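Precorrin-6y methyltransferase/putative decarboxylase (Methanothermobacter thermautotrophicus, PDB 1L3I) probably methylates C-15 of cobalt-precorrin-6B with S-adenosyl-L-methionine and then decarboxylates the acetate side chain at C-12, giving cobalt-precorrin-7 in anaerobic cobalamin biosynthesis. Local coordinates at residues E6-P11 against L75-L80; R57-D62 against K97-D102; D90-L95 against G110-E115. All coordinates share one frame; numbering follows the deposited sequence.

The three contacts are spread over a Rossmann-type methyltransferase fold built on a largely parallel sheet. Contact 1 ties the N-terminal loop to the end of helix 65-77, the helix that follows strand 57-62 of contact 2. Contact 2 lies about 20 Å from contact 1, centre to centre, and contact 3 about 25 Å from contact 1. Contacts 2 and 3 have centres about 13 Å apart and touch, Ile61 packing against Ala94 and Leu95. Along the chain, contact 1 closes before contact 3 opens, whereas the segments of contact 2 alternate with those of both. Contacts 2 and 3 each hold a different part of S-adenosyl-L-homocysteine, ribose and adenine; contact 1 is peripheral.

Contact 1. Residues E6-P11 against L75-L80; sequences EFIKNP and LQRHGL
His78 and Arg77 turn their side chains on the loop 6-11 in different ways, the imidazole meeting a backbone carbonyl with its rim and the guanidinium lying flat against an aliphatic chain. The His78 ring donates from NE2 to Glu6 O at 2.8 Å, in a nearly straight bond of 160° that lies in the ring plane. Glu6 sends its own side chain across the histidine at about a right angle, its carboxylate almost coplanar with the ring and OE1 3.8 Å from His78 CE1. Ile8 comes over one face of Arg77: its CG1 sits above the centre of the guanidinium, 3.5 Å from CZ, while CD1 extends toward NH1. The bend at chi3 (20°) swings the arginine head round to present this face. A water then joins the two halves, donating to Glu6 O at 2.6 Å and accepting from Arg77 NE at 2.8 Å. Directly after the histidine, Gly79 is the C-prime residue of the Schellman motif that ends helix 65-77, and Asn74 of that helix accepts the backbone N-H of Ile8. A leucine here, with no N-H to offer, would probably leave Glu6 O with the water alone of its two donors and the loop less firmly tied to the helix end. Glu6 O is thus gripped by two donors at the surface, and the arginine pairs an apolar face with a solvated rim.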
loop_
_atom_site.group_PDB
_atom_site.type_symbol
_atom_site.label_atom_id
_atom_site.label_comp_id
_atom_site.label_asym_id
_atom_site.label_seq_id
_atom_site.Cartn_x
_atom_site.Cartn_y
_atom_site.Cartn_z
ATOM N N GLU A 6 18.672 4.180 -15.896
ATOM C CA GLU A 6 19.605 4.966 -16.686
ATOM C C GLU A 6 20.556 5.782 -15.801
ATOM O O GLU A 6 21.115 6.792 -16.235
ATOM C CB GLU A 6 18.865 5.844 -17.677
ATOM C CG GLU A 6 18.177 5.039 -18.761
ATOM C CD GLU A 6 17.540 5.912 -19.827
ATOM O OE1 GLU A 6 17.799 7.137 -19.851
ATOM O OE2 GLU A 6 16.772 5.365 -20.641
ATOM N N PHE A 7 20.717 5.316 -14.564
ATOM C CA PHE A 7 21.602 5.901 -13.561
ATOM C C PHE A 7 22.613 4.810 -13.203
ATOM O O PHE A 7 22.234 3.658 -12.983
ATOM C CB PHE A 7 20.820 6.253 -12.290
ATOM C CG PHE A 7 19.999 7.493 -12.405
ATOM C CD1 PHE A 7 18.702 7.446 -12.901
ATOM C CD2 PHE A 7 20.529 8.724 -12.029
ATOM C CE1 PHE A 7 17.946 8.607 -13.020
ATOM C CE2 PHE A 7 19.776 9.897 -12.146
ATOM C CZ PHE A 7 18.484 9.840 -12.643
ATOM N N ILE A 8 23.892 5.153 -13.116
ATOM C CA ILE A 8 24.885 4.147 -12.755
ATOM C C ILE A 8 24.990 4.135 -11.242
ATOM O O ILE A 8 25.125 5.185 -10.599
ATOM C CB ILE A 8 26.281 4.435 -13.363
ATOM C CG1 ILE A 8 26.201 4.473 -14.892
ATOM C CG2 ILE A 8 27.247 3.331 -12.973
ATOM C CD1 ILE A 8 26.046 3.100 -15.554
ATOM N N LYS A 9 24.859 2.953 -10.669
ATOM C CA LYS A 9 24.934 2.816 -9.226
ATOM C C LYS A 9 26.317 2.429 -8.713
ATOM O O LYS A 9 27.013 1.630 -9.332
ATOM C CB LYS A 9 23.930 1.772 -8.746
ATOM C CG LYS A 9 22.536 2.296 -8.516
ATOM C CD LYS A 9 21.728 1.297 -7.704
ATOM C CE LYS A 9 21.031 0.311 -8.602
ATOM N NZ LYS A 9 19.923 0.998 -9.264
ATOM N N ASN A 10 26.711 3.053 -7.610
ATOM C CA ASN A 10 27.958 2.747 -6.922
ATOM C C ASN A 10 27.460 1.917 -5.729
ATOM O O ASN A 10 26.472 2.259 -5.089
ATOM C CB ASN A 10 28.642 4.030 -6.457
ATOM C CG ASN A 10 29.811 3.760 -5.540
ATOM O OD1 ASN A 10 29.647 3.202 -4.473
ATOM N ND2 ASN A 10 31.000 4.165 -5.951
ATOM N N PRO A 11 28.145 0.818 -5.396
ATOM C CA PRO A 11 27.639 0.025 -4.265
ATOM C C PRO A 11 27.541 0.659 -2.863
ATOM O O PRO A 11 26.811 0.163 -2.012
ATOM C CB PRO A 11 28.520 -1.230 -4.317
ATOM C CG PRO A 11 29.797 -0.736 -4.940
ATOM C CD PRO A 11 29.337 0.197 -6.008
ATOM N N LEU A 75 25.485 13.006 -14.155
ATOM C CA LEU A 75 25.197 14.308 -14.758
ATOM C C LEU A 75 25.849 14.341 -16.141
ATOM O O LEU A 75 25.201 14.637 -17.146
ATOM C CB LEU A 75 25.793 15.425 -13.910
ATOM C CG LEU A 75 25.025 15.807 -12.656
ATOM C CD1 LEU A 75 25.851 16.783 -11.834
ATOM C CD2 LEU A 75 23.707 16.409 -13.075
ATOM N N GLN A 76 27.126 13.984 -16.194
ATOM C CA GLN A 76 27.850 13.982 -17.455
ATOM C C GLN A 76 27.255 13.089 -18.523
ATOM O O GLN A 76 27.140 13.504 -19.670
ATOM C CB GLN A 76 29.297 13.598 -17.253
ATOM C CG GLN A 76 30.055 13.626 -18.555
ATOM C CD GLN A 76 31.307 12.825 -18.477
ATOM O OE1 GLN A 76 32.409 13.384 -18.444
ATOM N NE2 GLN A 76 31.160 11.497 -18.405
ATOM N N ARG A 77 26.918 11.854 -18.168
ATOM C CA ARG A 77 26.329 10.916 -19.130
ATOM C C ARG A 77 24.990 11.378 -19.741
ATOM O O ARG A 77 24.580 10.899 -20.796
ATOM C CB ARG A 77 26.169 9.544 -18.477
ATOM C CG ARG A 77 27.496 8.831 -18.235
ATOM C CD ARG A 77 27.325 7.593 -17.354
ATOM N NE ARG A 77 25.958 7.109 -17.331
ATOM C CZ ARG A 77 25.533 6.002 -17.936
ATOM N NH1 ARG A 77 26.383 5.250 -18.626
ATOM N NH2 ARG A 77 24.246 5.643 -17.845
ATOM N N HIS A 78 24.289 12.275 -19.063
ATOM C CA HIS A 78 23.030 12.770 -19.610
ATOM C C HIS A 78 23.174 14.166 -20.228
ATOM O O HIS A 78 22.174 14.807 -20.566
ATOM C CB HIS A 78 21.918 12.752 -18.548
ATOM C CG HIS A 78 21.458 11.380 -18.199
ATOM N ND1 HIS A 78 20.531 10.689 -18.940
ATOM C CD2 HIS A 78 21.847 10.536 -17.200
ATOM C CE1 HIS A 78 20.367 9.475 -18.431
ATOM N NE2 HIS A 78 21.154 9.364 -17.377
ATOM N N GLY A 79 24.421 14.623 -20.362
ATOM C CA GLY A 79 24.718 15.926 -20.951
ATOM C C GLY A 79 24.296 17.093 -20.085
ATOM O O GLY A 79 23.951 18.167 -20.586
ATOM N N LEU A 80 24.316 16.878 -18.776
ATOM C CA LEU A 80 23.931 17.904 -17.833
ATOM C C LEU A 80 25.108 18.220 -16.913
ATOM O O LEU A 80 26.211 17.680 -17.087
ATOM C CB LEU A 80 22.735 17.424 -17.004
ATOM C CG LEU A 80 21.493 16.908 -17.734
ATOM C CD1 LEU A 80 20.527 16.341 -16.719
ATOM C CD2 LEU A 80 20.837 17.999 -18.560
HETATM O O HOH W 1 23.517 7.908 -16.221
#

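Contact 2. Residues R57-D62 against K97-D102; sequences RVYAID and KIPDID. With SAH (S-adenosyl-L-homocysteine), chain G.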
loop_
_atom_site.group_PDB
_atom_site.type_symbol
_atom_site.label_atom_id
_atom_site.label_comp_id
_atom_site.label_asym_id
_atom_site.label_seq_id
_atom_site.Cartn_x
_atom_site.Cartn_y
_atom_site.Cartn_z
ATOM N N ARG A 57 20.205 27.181 -11.194
ATOM C CA ARG A 57 21.391 26.665 -10.531
ATOM C C ARG A 57 20.995 25.656 -9.449
ATOM O O ARG A 57 20.030 25.880 -8.708
ATOM C CB ARG A 57 22.195 27.834 -9.922
ATOM C CG ARG A 57 23.368 27.462 -9.011
ATOM C CD ARG A 57 24.523 26.747 -9.727
ATOM N NE ARG A 57 25.257 27.607 -10.663
ATOM C CZ ARG A 57 26.198 27.190 -11.518
ATOM N NH1 ARG A 57 26.551 25.909 -11.575
ATOM N NH2 ARG A 57 26.787 28.052 -12.330
ATOM N N VAL A 58 21.713 24.536 -9.392
ATOM C CA VAL A 58 21.448 23.506 -8.403
ATOM C C VAL A 58 22.716 23.312 -7.599
ATOM O O VAL A 58 23.807 23.302 -8.158
ATOM C CB VAL A 58 21.095 22.124 -9.052
ATOM C CG1 VAL A 58 20.739 21.110 -7.978
ATOM C CG2 VAL A 58 19.949 22.246 -10.023
ATOM N N TYR A 59 22.576 23.224 -6.282
ATOM C CA TYR A 59 23.695 22.974 -5.378
ATOM C C TYR A 59 23.478 21.570 -4.811
ATOM O O TYR A 59 22.535 21.348 -4.052
ATOM C CB TYR A 59 23.692 23.997 -4.242
ATOM C CG TYR A 59 24.037 25.384 -4.682
ATOM C CD1 TYR A 59 23.040 26.271 -5.084
ATOM C CD2 TYR A 59 25.368 25.802 -4.766
ATOM C CE1 TYR A 59 23.358 27.537 -5.564
ATOM C CE2 TYR A 59 25.701 27.066 -5.237
ATOM C CZ TYR A 59 24.695 27.925 -5.640
ATOM O OH TYR A 59 25.023 29.165 -6.124
ATOM N N ALA A 60 24.308 20.611 -5.217
ATOM C CA ALA A 60 24.199 19.223 -4.762
ATOM C C ALA A 60 25.244 18.926 -3.682
ATOM O O ALA A 60 26.440 18.947 -3.934
ATOM C CB ALA A 60 24.359 18.276 -5.933
ATOM N N ILE A 61 24.769 18.597 -2.490
ATOM C CA ILE A 61 25.636 18.340 -1.351
ATOM C C ILE A 61 25.620 16.875 -0.920
ATOM O O ILE A 61 24.571 16.218 -0.995
ATOM C CB ILE A 61 25.141 19.160 -0.142
ATOM C CG1 ILE A 61 25.083 20.642 -0.480
ATOM C CG2 ILE A 61 25.996 18.913 1.070
ATOM C CD1 ILE A 61 24.319 21.463 0.544
ATOM N N ASP A 62 26.766 16.382 -0.443
ATOM C CA ASP A 62 26.880 15.020 0.073
ATOM C C ASP A 62 28.162 14.790 0.881
ATOM O O ASP A 62 29.231 15.260 0.508
ATOM C CB ASP A 62 26.779 13.985 -1.044
ATOM C CG ASP A 62 26.168 12.680 -0.560
ATOM O OD1 ASP A 62 26.780 12.024 0.310
ATOM O OD2 ASP A 62 25.070 12.325 -1.041
ATOM N N LYS A 97 27.380 28.216 2.815
ATOM C CA LYS A 97 28.166 28.831 1.746
ATOM C C LYS A 97 27.387 29.185 0.478
ATOM O O LYS A 97 27.883 29.928 -0.377
ATOM C CB LYS A 97 29.322 27.924 1.350
ATOM C CG LYS A 97 30.204 27.475 2.487
ATOM C CD LYS A 97 31.331 26.617 1.936
ATOM C CE LYS A 97 32.179 26.007 3.048
ATOM N NZ LYS A 97 33.399 25.370 2.474
ATOM N N ILE A 98 26.175 28.665 0.350
ATOM C CA ILE A 98 25.386 28.913 -0.847
ATOM C C ILE A 98 24.444 30.117 -0.703
ATOM O O ILE A 98 24.222 30.615 0.392
ATOM C CB ILE A 98 24.583 27.636 -1.256
ATOM C CG1 ILE A 98 23.430 27.370 -0.296
ATOM C CG2 ILE A 98 25.494 26.431 -1.247
ATOM C CD1 ILE A 98 22.494 26.261 -0.758
ATOM N N PRO A 99 23.983 30.670 -1.833
ATOM C CA PRO A 99 23.071 31.815 -1.758
ATOM C C PRO A 99 21.681 31.365 -1.330
ATOM O O PRO A 99 21.477 30.194 -0.992
ATOM C CB PRO A 99 23.080 32.352 -3.190
ATOM C CG PRO A 99 23.405 31.167 -4.016
ATOM C CD PRO A 99 24.475 30.483 -3.206
ATOM N N ASP A 100 20.718 32.280 -1.344
ATOM C CA ASP A 100 19.357 31.914 -0.965
ATOM C C ASP A 100 18.746 30.974 -1.998
ATOM O O ASP A 100 19.081 31.038 -3.187
ATOM C CB ASP A 100 18.486 33.162 -0.762
ATOM C CG ASP A 100 18.825 33.917 0.519
ATOM O OD1 ASP A 100 19.522 33.372 1.412
ATOM O OD2 ASP A 100 18.377 35.079 0.634
ATOM N N ILE A 101 17.822 30.135 -1.543
ATOM C CA ILE A 101 17.196 29.137 -2.401
ATOM C C ILE A 101 15.687 29.246 -2.554
ATOM O O ILE A 101 14.980 29.688 -1.656
ATOM C CB ILE A 101 17.498 27.716 -1.867
ATOM C CG1 ILE A 101 17.040 27.636 -0.400
ATOM C CG2 ILE A 101 18.994 27.397 -2.011
ATOM C CD1 ILE A 101 17.228 26.319 0.245
ATOM N N ASP A 102 15.203 28.783 -3.693
ATOM C CA ASP A 102 13.785 28.780 -3.999
ATOM C C ASP A 102 13.236 27.390 -3.704
ATOM O O ASP A 102 12.073 27.246 -3.321
ATOM C CB ASP A 102 13.571 29.106 -5.468
ATOM C CG ASP A 102 14.043 30.499 -5.824
ATOM O OD1 ASP A 102 13.411 31.469 -5.346
ATOM O OD2 ASP A 102 15.052 30.633 -6.556
HETATM N N SAH G . 17.946 11.123 -3.625
HETATM C CA SAH G . 19.192 10.519 -4.109
HETATM C CB SAH G . 19.752 9.481 -3.100
HETATM C CG SAH G . 20.086 10.100 -1.714
HETATM S SD SAH G . 20.775 8.988 -0.481
HETATM C C SAH G . 18.927 9.866 -5.458
HETATM O O SAH G . 17.774 9.957 -5.916
HETATM O OXT SAH G . 19.869 9.296 -6.045
HETATM C "C5'" SAH G . 21.040 10.081 0.894
HETATM C "C4'" SAH G . 22.340 10.801 0.825
HETATM O "O4'" SAH G . 22.375 11.597 2.025
HETATM C "C3'" SAH G . 23.666 9.892 0.844
HETATM O "O3'" SAH G . 24.536 9.909 -0.333
HETATM C "C2'" SAH G . 24.318 10.411 2.146
HETATM O "O2'" SAH G . 25.747 10.328 2.261
HETATM C "C1'" SAH G . 23.743 11.806 2.230
HETATM N N9 SAH G . 23.749 12.516 3.502
HETATM C C8 SAH G . 23.152 12.106 4.720
HETATM N N7 SAH G . 23.334 12.989 5.654
HETATM C C5 SAH G . 24.089 14.024 5.058
HETATM C C6 SAH G . 24.603 15.245 5.532
HETATM N N6 SAH G . 24.419 15.649 6.793
HETATM N N1 SAH G . 25.303 16.051 4.685
HETATM C C2 SAH G . 25.475 15.637 3.435
HETATM N N3 SAH G . 25.045 14.520 2.875
HETATM C C4 SAH G . 24.352 13.745 3.734
#
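Ile98 lies over one face of the Tyr59 ring, its CB 4.0 Å from the ring centroid and 10° off the normal, in a CH-pi contact. With CG1 set between the backbone N and the carbonyl carbon (chi1 72°), CB and the CG2 methyl are the atoms applied to the ring, and CG2 comes to 3.6 Å from Tyr59 CD2. The two side chains run past each other in opposite directions. On the ring's other face the aliphatic part of Arg57 lies off toward the rim, so the tyrosine lies between Arg57, two residues earlier on the same strand, and Ile98. Beyond the ring, Ile98 also packs on Met87 and Val38 of the flanking strands, while its carbonyl accepts a hydrogen bond from Lys123. Pro99 follows at the phenol end: its CD is 3.5 Å from Tyr59 CZ and 3.2 Å from Tyr59 OH, with CG close behind. The chain then enters strand 101-106, where Ile101 packs on Val38 and Asp102 OD2 accepts from Val36 N. At the far end of strand 57-62, Asp62 takes both ribose hydroxyls of S-adenosyl-L-homocysteine, O2' on OD1 at 2.8 Å and O3' on OD2 at 2.6 Å, while Asn64 N and Gly43 N also donate to its carboxylate. An acidic residue ending the second strand and binding the ribose diol is the hallmark of the Rossmann-like class I methyltransferases.

Contact 3. Residues D90-L95 against G110-E115; sequences DAPEAL and GGELQE. With SAH (S-adenosyl-L-homocysteine), chain G.
The carboxylates of Asp90 and Glu112 come at each other from opposite directions with their planes 68° apart. Asp90 OD2 points between the two oxygens of Glu112, lying 2.7 Å from OE2 and 2.8 Å from OE1. Two groups approach OE1 from opposite sides of the Glu112 plane: the Pro92 ring, whose CD is 3.2 Å away, and the adenine amino group, N6 of S-adenosyl-L-homocysteine, which makes a weak hydrogen bond of 3.1 Å tilted from that plane. The third carboxylate, of Glu115, lays one face on the Pro92 ring, with CG of the proline 3.5 Å from Glu115 CD and CB close to OE2. Glu115 gets there with CG anti to the backbone N (chi1 -175°) and an extended chain. Pro92 thus touches Glu112 with its CD and Glu115 with its CB-CG side, and Ile116 and Ile119 of helix 113-122 pack on it too. Next to the proline, Ala91 N donates to adenine N1 at 2.8 Å, and Gly110 passes so close to N7 that a CB there would clash. The start of helix 91-95 and the loop before helix 113-122 together form the adenine end of the S-adenosyl-L-homocysteine pocket. Asp90 OD1 forms a salt bridge with Arg63. With the two acid groups so near, one probably carries a proton, and Arg63 probably eases the remaining negative charge beside the adenine amino group.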
loop_
_atom_site.group_PDB
_atom_site.type_symbol
_atom_site.label_atom_id
_atom_site.label_comp_id
_atom_site.label_asym_id
_atom_site.label_seq_id
_atom_site.Cartn_x
_atom_site.Cartn_y
_atom_site.Cartn_z
ATOM N N ASP A 90 29.667 17.909 4.964
ATOM C CA ASP A 90 28.490 17.799 5.800
ATOM C C ASP A 90 27.561 18.963 5.425
ATOM O O ASP A 90 28.006 20.096 5.268
ATOM C CB ASP A 90 28.923 17.870 7.263
ATOM C CG ASP A 90 27.886 17.304 8.203
ATOM O OD1 ASP A 90 27.348 16.203 7.924
ATOM O OD2 ASP A 90 27.624 17.963 9.232
ATOM N N ALA A 91 26.277 18.661 5.286
ATOM C CA ALA A 91 25.264 19.632 4.886
ATOM C C ALA A 91 25.210 21.001 5.559
ATOM O O ALA A 91 25.196 22.019 4.863
ATOM C CB ALA A 91 23.874 18.998 4.914
ATOM N N PRO A 92 25.149 21.058 6.903
ATOM C CA PRO A 92 25.081 22.395 7.516
ATOM C C PRO A 92 26.216 23.338 7.105
ATOM O O PRO A 92 25.950 24.475 6.705
ATOM C CB PRO A 92 25.062 22.079 9.001
ATOM C CG PRO A 92 24.331 20.755 9.033
ATOM C CD PRO A 92 25.059 20.018 7.935
ATOM N N GLU A 93 27.452 22.830 7.119
ATOM C CA GLU A 93 28.627 23.607 6.726
ATOM C C GLU A 93 28.456 24.108 5.301
ATOM O O GLU A 93 28.653 25.298 5.028
ATOM C CB GLU A 93 29.911 22.752 6.832
ATOM C CG GLU A 93 31.104 23.142 5.899
ATOM C CD GLU A 93 31.093 22.413 4.532
ATOM O OE1 GLU A 93 30.959 21.160 4.516
ATOM O OE2 GLU A 93 31.224 23.088 3.470
ATOM N N ALA A 94 28.082 23.188 4.409
ATOM C CA ALA A 94 27.899 23.461 2.983
ATOM C C ALA A 94 26.757 24.423 2.705
ATOM O O ALA A 94 26.886 25.317 1.861
ATOM C CB ALA A 94 27.678 22.167 2.236
ATOM N N LEU A 95 25.645 24.235 3.412
ATOM C CA LEU A 95 24.452 25.074 3.243
ATOM C C LEU A 95 24.723 26.545 3.535
ATOM O O LEU A 95 24.126 27.417 2.912
ATOM C CB LEU A 95 23.302 24.583 4.131
ATOM C CG LEU A 95 22.464 23.404 3.644
ATOM C CD1 LEU A 95 21.633 22.908 4.806
ATOM C CD2 LEU A 95 21.585 23.809 2.458
ATOM N N GLY A 110 21.284 12.366 7.875
ATOM C CA GLY A 110 22.349 11.789 8.691
ATOM C C GLY A 110 22.405 12.184 10.154
ATOM O O GLY A 110 23.485 12.293 10.738
ATOM N N GLY A 111 21.248 12.397 10.759
ATOM C CA GLY A 111 21.205 12.768 12.157
ATOM C C GLY A 111 21.115 14.258 12.396
ATOM O O GLY A 111 20.794 14.679 13.497
ATOM N N GLU A 112 21.327 15.053 11.355
ATOM C CA GLU A 112 21.289 16.512 11.481
ATOM C C GLU A 112 20.078 17.162 10.820
ATOM O O GLU A 112 20.132 18.331 10.449
ATOM C CB GLU A 112 22.568 17.107 10.884
ATOM C CG GLU A 112 23.836 16.490 11.440
ATOM C CD GLU A 112 25.068 16.862 10.648
ATOM O OE1 GLU A 112 24.934 17.208 9.456
ATOM O OE2 GLU A 112 26.174 16.787 11.222
ATOM N N LEU A 113 18.974 16.427 10.722
ATOM C CA LEU A 113 17.777 16.954 10.069
ATOM C C LEU A 113 17.323 18.309 10.599
ATOM O O LEU A 113 17.127 19.267 9.839
ATOM C CB LEU A 113 16.618 15.958 10.155
ATOM C CG LEU A 113 15.346 16.449 9.469
ATOM C CD1 LEU A 113 15.554 16.587 7.963
ATOM C CD2 LEU A 113 14.212 15.502 9.786
ATOM N N GLN A 114 17.164 18.381 11.913
ATOM C CA GLN A 114 16.717 19.600 12.577
ATOM C C GLN A 114 17.589 20.803 12.226
ATOM O O GLN A 114 17.079 21.865 11.864
ATOM C CB GLN A 114 16.716 19.368 14.077
ATOM C CG GLN A 114 16.157 20.504 14.883
ATOM C CD GLN A 114 16.148 20.173 16.352
ATOM O OE1 GLN A 114 17.202 20.146 17.006
ATOM N NE2 GLN A 114 14.960 19.897 16.885
ATOM N N GLU A 115 18.902 20.613 12.310
ATOM C CA GLU A 115 19.877 21.663 12.012
ATOM C C GLU A 115 19.772 22.096 10.552
ATOM O O GLU A 115 19.742 23.292 10.250
ATOM C CB GLU A 115 21.283 21.134 12.294
ATOM C CG GLU A 115 22.395 22.136 12.138
ATOM C CD GLU A 115 23.767 21.542 12.440
ATOM O OE1 GLU A 115 23.846 20.339 12.803
ATOM O OE2 GLU A 115 24.773 22.285 12.314
HETATM N N SAH G . 17.946 11.123 -3.625
HETATM C CA SAH G . 19.192 10.519 -4.109
HETATM C CB SAH G . 19.752 9.481 -3.100
HETATM C CG SAH G . 20.086 10.100 -1.714
HETATM S SD SAH G . 20.775 8.988 -0.481
HETATM C C SAH G . 18.927 9.866 -5.458
HETATM O O SAH G . 17.774 9.957 -5.916
HETATM O OXT SAH G . 19.869 9.296 -6.045
HETATM C "C5'" SAH G . 21.040 10.081 0.894
HETATM C "C4'" SAH G . 22.340 10.801 0.825
HETATM O "O4'" SAH G . 22.375 11.597 2.025
HETATM C "C3'" SAH G . 23.666 9.892 0.844
HETATM O "O3'" SAH G . 24.536 9.909 -0.333
HETATM C "C2'" SAH G . 24.318 10.411 2.146
HETATM O "O2'" SAH G . 25.747 10.328 2.261
HETATM C "C1'" SAH G . 23.743 11.806 2.230
HETATM N N9 SAH G . 23.749 12.516 3.502
HETATM C C8 SAH G . 23.152 12.106 4.720
HETATM N N7 SAH G . 23.334 12.989 5.654
HETATM C C5 SAH G . 24.089 14.024 5.058
HETATM C C6 SAH G . 24.603 15.245 5.532
HETATM N N6 SAH G . 24.419 15.649 6.793
HETATM N N1 SAH G . 25.303 16.051 4.685
HETATM C C2 SAH G . 25.475 15.637 3.435
HETATM N N3 SAH G . 25.045 14.520 2.875
HETATM C C4 SAH G . 24.352 13.745 3.734
#